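Local coordinates for protein C alpha-dehydrogenase (PDB 4YAG) that binds NADH as a short-chain dehydrogenase/reductase and probably oxidises an alcohol to a ketone in the lignin beta-aryl ether cleavage pathway, at residues I94-P99 / M155-T160; Y105-Y110 / A208-A213. All coordinates share one frame; numbering follows the deposited sequence.

Contact 1 (I94-P99 / M155-T160); sequences IDPSGP and MAIYAT. With NAI (1,4-dihydronicotinamide adenine dinucleotide), chain C.
Pro96 presses its ring into the first turn of helix 156-177, where Tyr158 of the YxxxK motif of short-chain dehydrogenases meets the loop that follows strand 87-90 of the Rossmann fold. The two side chains cross at about a right angle, with Pro96 CD 3.6 Å from Tyr158 CD1, oblique to the phenol ring. On the neighbouring flank, Pro96 CG lies 3.8 Å from Ile157 CG2, the methyl that stands anti to the backbone N. At the ring edge, in its plane, Ile94 O comes within 3.4 Å of Tyr158 CE1; the same carbonyl accepts a hydrogen bond from the side chain of Asn115. With CG anti to the backbone N (chi1 -169°), Tyr158 extends past the loop to the cofactor, and its OH shares a 2.8 Å hydrogen bond with NAI O2D. Ile94 reaches the other end of the dinucleotide, its CG2 methyl packing against the adenine at N7A. Ser97 joins the loop to the helix through water: one water donates to Ser97 OG and accepts from Tyr158 N, bridging to a backbone N-H in the first helical turn. Behind this bridge stands an Asx turn. Asp95 OD1 takes two donors, Ser97 OG on its syn lone pair and Ser97 N from above the carboxylate plane. The serine hydroxyl is thereby held beside Met155, at the N-cap position, with Ser97 OG 4.0 Å from Met155 SD.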
# COMPACT_ATOMS: atom_id res chain seq x y z
N ILE A 94 -2.32 -5.37 -13.11
CA ILE A 94 -3.24 -6.45 -13.34
C ILE A 94 -4.46 -6.28 -12.41
O ILE A 94 -4.45 -5.46 -11.49
CB ILE A 94 -2.60 -7.84 -13.13
CG1 ILE A 94 -1.74 -7.90 -11.86
CG2 ILE A 94 -1.74 -8.23 -14.33
CD1 ILE A 94 -2.54 -8.03 -10.56
N ASP A 95 -5.51 -7.05 -12.70
CA ASP A 95 -6.75 -7.05 -11.90
C ASP A 95 -6.81 -8.32 -11.07
O ASP A 95 -7.10 -9.40 -11.61
CB ASP A 95 -7.95 -7.02 -12.85
CG ASP A 95 -9.28 -6.92 -12.12
OD1 ASP A 95 -9.24 -6.95 -10.88
OD2 ASP A 95 -10.33 -6.77 -12.79
N PRO A 96 -6.56 -8.21 -9.76
CA PRO A 96 -6.54 -9.33 -8.81
C PRO A 96 -7.87 -9.47 -8.05
O PRO A 96 -7.91 -10.05 -6.97
CB PRO A 96 -5.44 -8.90 -7.85
CG PRO A 96 -5.62 -7.44 -7.76
CD PRO A 96 -6.12 -6.96 -9.10
N SER A 97 -8.94 -8.94 -8.61
CA SER A 97 -10.23 -8.88 -7.92
C SER A 97 -10.95 -10.21 -7.90
O SER A 97 -10.72 -11.09 -8.75
CB SER A 97 -11.12 -7.81 -8.56
OG SER A 97 -10.51 -6.52 -8.44
N GLY A 98 -11.85 -10.34 -6.94
CA GLY A 98 -12.67 -11.53 -6.82
C GLY A 98 -13.32 -11.55 -5.46
O GLY A 98 -13.03 -10.70 -4.60
N PRO A 99 -14.17 -12.55 -5.23
CA PRO A 99 -14.87 -12.63 -3.95
C PRO A 99 -13.86 -12.65 -2.80
O PRO A 99 -12.93 -13.45 -2.79
CB PRO A 99 -15.64 -13.94 -4.06
CG PRO A 99 -15.84 -14.13 -5.53
CD PRO A 99 -14.57 -13.62 -6.15
N MET A 155 -12.83 -5.75 -4.61
CA MET A 155 -11.67 -5.04 -5.18
C MET A 155 -10.62 -4.68 -4.12
O MET A 155 -9.81 -3.79 -4.32
CB MET A 155 -12.15 -3.76 -5.87
CG MET A 155 -13.29 -4.04 -6.84
SD MET A 155 -13.05 -3.39 -8.49
CE MET A 155 -14.72 -3.53 -9.11
N ALA A 156 -10.61 -5.40 -3.01
CA ALA A 156 -9.73 -5.02 -1.91
C ALA A 156 -8.25 -5.01 -2.29
O ALA A 156 -7.52 -4.08 -1.93
CB ALA A 156 -9.93 -5.93 -0.72
N ILE A 157 -7.79 -6.06 -2.96
CA ILE A 157 -6.35 -6.17 -3.24
C ILE A 157 -5.91 -5.07 -4.22
O ILE A 157 -4.85 -4.44 -4.06
CB ILE A 157 -6.02 -7.56 -3.78
CG1 ILE A 157 -6.40 -8.63 -2.76
CG2 ILE A 157 -4.53 -7.66 -4.12
CD1 ILE A 157 -6.25 -10.06 -3.25
N TYR A 158 -6.75 -4.83 -5.22
CA TYR A 158 -6.50 -3.80 -6.22
C TYR A 158 -6.48 -2.42 -5.58
O TYR A 158 -5.53 -1.66 -5.73
CB TYR A 158 -7.60 -3.83 -7.27
CG TYR A 158 -7.32 -2.98 -8.49
CD1 TYR A 158 -6.39 -3.39 -9.44
CD2 TYR A 158 -7.99 -1.80 -8.71
CE1 TYR A 158 -6.14 -2.63 -10.58
CE2 TYR A 158 -7.74 -1.03 -9.85
CZ TYR A 158 -6.83 -1.45 -10.77
OH TYR A 158 -6.60 -0.68 -11.90
N ALA A 159 -7.53 -2.10 -4.83
CA ALA A 159 -7.63 -0.77 -4.23
C ALA A 159 -6.49 -0.46 -3.28
O ALA A 159 -5.97 0.65 -3.25
CB ALA A 159 -8.94 -0.63 -3.52
N THR A 160 -6.15 -1.45 -2.46
CA THR A 160 -5.11 -1.30 -1.45
C THR A 160 -3.78 -0.94 -2.11
O THR A 160 -3.08 -0.02 -1.69
CB THR A 160 -4.99 -2.60 -0.61
OG1 THR A 160 -6.20 -2.81 0.13
CG2 THR A 160 -3.84 -2.54 0.38
PA NAI C . -3.45 -3.88 -20.30
O1A NAI C . -3.51 -5.30 -19.81
O2A NAI C . -4.04 -3.60 -21.67
O5B NAI C . -1.96 -3.37 -20.29
C5B NAI C . -1.10 -3.76 -19.26
C4B NAI C . 0.09 -4.41 -19.84
O4B NAI C . 0.96 -4.65 -18.69
C3B NAI C . -0.13 -5.68 -20.53
O3B NAI C . 0.45 -5.70 -21.85
C2B NAI C . 0.44 -6.68 -19.65
O2B NAI C . 0.94 -7.84 -20.33
C1B NAI C . 1.47 -5.97 -18.90
N9A NAI C . 1.81 -6.59 -17.64
C8A NAI C . 0.96 -7.16 -16.71
N7A NAI C . 1.66 -7.68 -15.69
C5A NAI C . 2.99 -7.45 -15.92
C6A NAI C . 4.19 -7.74 -15.26
N6A NAI C . 4.16 -8.49 -14.08
N1A NAI C . 5.37 -7.36 -15.80
C2A NAI C . 5.40 -6.69 -16.97
N3A NAI C . 4.29 -6.39 -17.65
C4A NAI C . 3.08 -6.76 -17.16
O3 NAI C . -4.25 -3.06 -19.21
PN NAI C . -4.26 -1.49 -18.85
O1N NAI C . -3.67 -0.63 -19.96
O2N NAI C . -5.70 -1.18 -18.54
O5D NAI C . -3.35 -1.41 -17.53
C5D NAI C . -2.37 -0.39 -17.35
C4D NAI C . -2.48 0.17 -15.97
O4D NAI C . -3.71 0.99 -15.91
C3D NAI C . -2.59 -0.83 -14.91
O3D NAI C . -1.70 -0.46 -13.83
C2D NAI C . -3.98 -0.79 -14.47
O2D NAI C . -4.10 -1.20 -13.10
C1D NAI C . -4.36 0.60 -14.64
N1N NAI C . -5.72 0.97 -14.75
C2N NAI C . -6.51 0.64 -15.83
C3N NAI C . -7.83 1.06 -15.87
C7N NAI C . -8.70 0.73 -17.03
O7N NAI C . -9.93 0.97 -17.03
N7N NAI C . -8.06 0.17 -18.22
C4N NAI C . -8.38 1.83 -14.85
C5N NAI C . -7.56 2.19 -13.81
C6N NAI C . -6.25 1.78 -13.77
O HOH W 1 -9.26 -8.45 -4.37
O HOH W 2 -8.82 -6.55 -6.07

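Contact 2 (Y105-Y110 / A208-A213); sequences YQDWDY and AGSGLA
A bend at chi2 (-83°) turns the Gln106 amide toward Ala208, and Asp107, with CG anti to its carbonyl carbon (chi1 -60°), directs its carboxylate at Ser210 and Gly211. Both residues lie in the first turn of helix 105-133, and they fasten the loop between helices 198-201 and 213-219 to it, in the excursion between strands 181-187 and 248-250 of the Rossmann-type sheet. Gln106 NE2 donates to Ala208 O over 2.8 Å; the bond lies in the carbonyl plane and almost exactly in the plane of the amide, which sets the rotation of that group. The carboxylate of Asp107 works as a two-pronged acceptor: OD1 receives Ser210 OG at 2.7 Å, while OD2 receives Gly211 N at 2.9 Å, each oxygen using its syn lone pair. Ser210 OG also accepts from Leu212 N at 3.1 Å, closing an ST turn just before helix 213-219. Leu212 brings an apolar cover to the acid, its CD1 methyl lying 3.7 Å from Asp107 CG. Further out, Arg202 forms a salt bridge with Asp107 OD1, Thr104 N donates to OD2, and Gln106 NE2 has a second acceptor in Arg205 O. Gly209 turns the loop with a positive phi (87°), a conformation readily open to glycine. With a guanidinium, a hydroxyl and two backbone N-H groups converging on the buried Asp107 carboxylate, its negative charge is probably well compensated, consistent with an ionised carboxylate.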
# COMPACT_ATOMS: atom_id res chain seq x y z
N TYR A 105 -3.44 -16.05 0.25
CA TYR A 105 -2.19 -15.34 0.36
C TYR A 105 -1.53 -15.18 -1.02
O TYR A 105 -0.93 -14.16 -1.29
CB TYR A 105 -1.25 -16.08 1.31
CG TYR A 105 -1.43 -15.79 2.79
CD1 TYR A 105 -1.51 -14.49 3.27
CD2 TYR A 105 -1.48 -16.83 3.71
CE1 TYR A 105 -1.65 -14.22 4.65
CE2 TYR A 105 -1.61 -16.58 5.08
CZ TYR A 105 -1.68 -15.28 5.53
OH TYR A 105 -1.80 -15.02 6.89
N GLN A 106 -1.67 -16.17 -1.89
CA GLN A 106 -1.08 -16.06 -3.22
C GLN A 106 -1.69 -14.89 -3.98
O GLN A 106 -0.98 -14.21 -4.72
CB GLN A 106 -1.25 -17.35 -4.03
CG GLN A 106 -0.26 -18.45 -3.69
CD GLN A 106 1.06 -18.28 -4.42
OE1 GLN A 106 1.80 -17.33 -4.15
NE2 GLN A 106 1.34 -19.16 -5.40
N ASP A 107 -2.99 -14.69 -3.82
CA ASP A 107 -3.66 -13.58 -4.48
C ASP A 107 -3.21 -12.22 -3.93
O ASP A 107 -2.96 -11.27 -4.68
CB ASP A 107 -5.17 -13.76 -4.39
CG ASP A 107 -5.62 -15.04 -5.06
OD1 ASP A 107 -5.15 -15.29 -6.20
OD2 ASP A 107 -6.39 -15.83 -4.47
N TRP A 108 -3.06 -12.11 -2.61
CA TRP A 108 -2.50 -10.90 -2.01
C TRP A 108 -1.08 -10.64 -2.50
O TRP A 108 -0.75 -9.54 -2.91
CB TRP A 108 -2.49 -11.01 -0.48
CG TRP A 108 -3.78 -10.55 0.14
CD1 TRP A 108 -4.74 -11.31 0.71
CD2 TRP A 108 -4.23 -9.20 0.22
NE1 TRP A 108 -5.77 -10.51 1.16
CE2 TRP A 108 -5.47 -9.21 0.87
CE3 TRP A 108 -3.69 -7.98 -0.18
CZ2 TRP A 108 -6.19 -8.04 1.10
CZ3 TRP A 108 -4.40 -6.83 0.05
CH2 TRP A 108 -5.64 -6.87 0.69
N ASP A 109 -0.26 -11.67 -2.47
CA ASP A 109 1.13 -11.52 -2.87
C ASP A 109 1.24 -11.12 -4.34
O ASP A 109 2.03 -10.26 -4.68
CB ASP A 109 1.90 -12.80 -2.58
CG ASP A 109 2.12 -13.02 -1.08
OD1 ASP A 109 1.98 -12.05 -0.30
OD2 ASP A 109 2.45 -14.15 -0.70
N TYR A 110 0.44 -11.74 -5.18
CA TYR A 110 0.38 -11.38 -6.60
C TYR A 110 -0.04 -9.93 -6.81
O TYR A 110 0.62 -9.15 -7.50
CB TYR A 110 -0.64 -12.28 -7.26
CG TYR A 110 -1.13 -11.92 -8.65
CD1 TYR A 110 -0.26 -11.55 -9.66
CD2 TYR A 110 -2.48 -12.01 -8.96
CE1 TYR A 110 -0.73 -11.26 -10.92
CE2 TYR A 110 -2.95 -11.74 -10.21
CZ TYR A 110 -2.07 -11.37 -11.19
OH TYR A 110 -2.57 -11.12 -12.45
N ALA A 208 -0.34 -21.37 -8.43
CA ALA A 208 -0.71 -22.48 -7.56
C ALA A 208 -1.25 -21.95 -6.24
O ALA A 208 -0.60 -21.14 -5.59
CB ALA A 208 0.49 -23.37 -7.30
N GLY A 209 -2.43 -22.38 -5.85
CA GLY A 209 -2.96 -21.93 -4.57
C GLY A 209 -3.73 -20.64 -4.62
O GLY A 209 -4.17 -20.15 -3.59
N SER A 210 -3.89 -20.07 -5.81
CA SER A 210 -4.81 -18.95 -5.99
C SER A 210 -6.23 -19.41 -5.74
O SER A 210 -6.59 -20.56 -6.02
CB SER A 210 -4.70 -18.39 -7.41
OG SER A 210 -5.71 -17.43 -7.67
N GLY A 211 -7.06 -18.52 -5.21
CA GLY A 211 -8.46 -18.82 -5.07
C GLY A 211 -9.36 -18.17 -6.11
O GLY A 211 -10.57 -18.29 -6.02
N LEU A 212 -8.76 -17.51 -7.10
CA LEU A 212 -9.52 -16.64 -8.00
C LEU A 212 -9.44 -17.06 -9.47
O LEU A 212 -9.76 -16.27 -10.36
CB LEU A 212 -9.00 -15.20 -7.86
CG LEU A 212 -9.19 -14.61 -6.47
CD1 LEU A 212 -8.59 -13.23 -6.36
CD2 LEU A 212 -10.67 -14.60 -6.07
N ALA A 213 -9.04 -18.29 -9.76
CA ALA A 213 -8.95 -18.72 -11.15
C ALA A 213 -10.30 -18.58 -11.85
O ALA A 213 -10.36 -18.18 -13.00
CB ALA A 213 -8.45 -20.14 -11.23

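The centres of contacts 1 and 2 are 11 Å apart on one side of the chain's centre. Their segments alternate along the sequence: 94-99, 105-110, 155-160, then 208-213. Two of them begin helices 105-133 and 156-177, and the other two are loops packed against those beginnings. The contacts also touch directly, through Ile157 against Trp108, Leu212 against Pro96 and Gly98, and Ile94 against Tyr110. Contact 2 ties the loop before helix 213-219 to helix 105-133, which itself packs against helix 156-177, the carrier of the NADH-binding tyrosine. Both contacts also reach the second subunit, which places this part of the cofactor site close to the dimer interface.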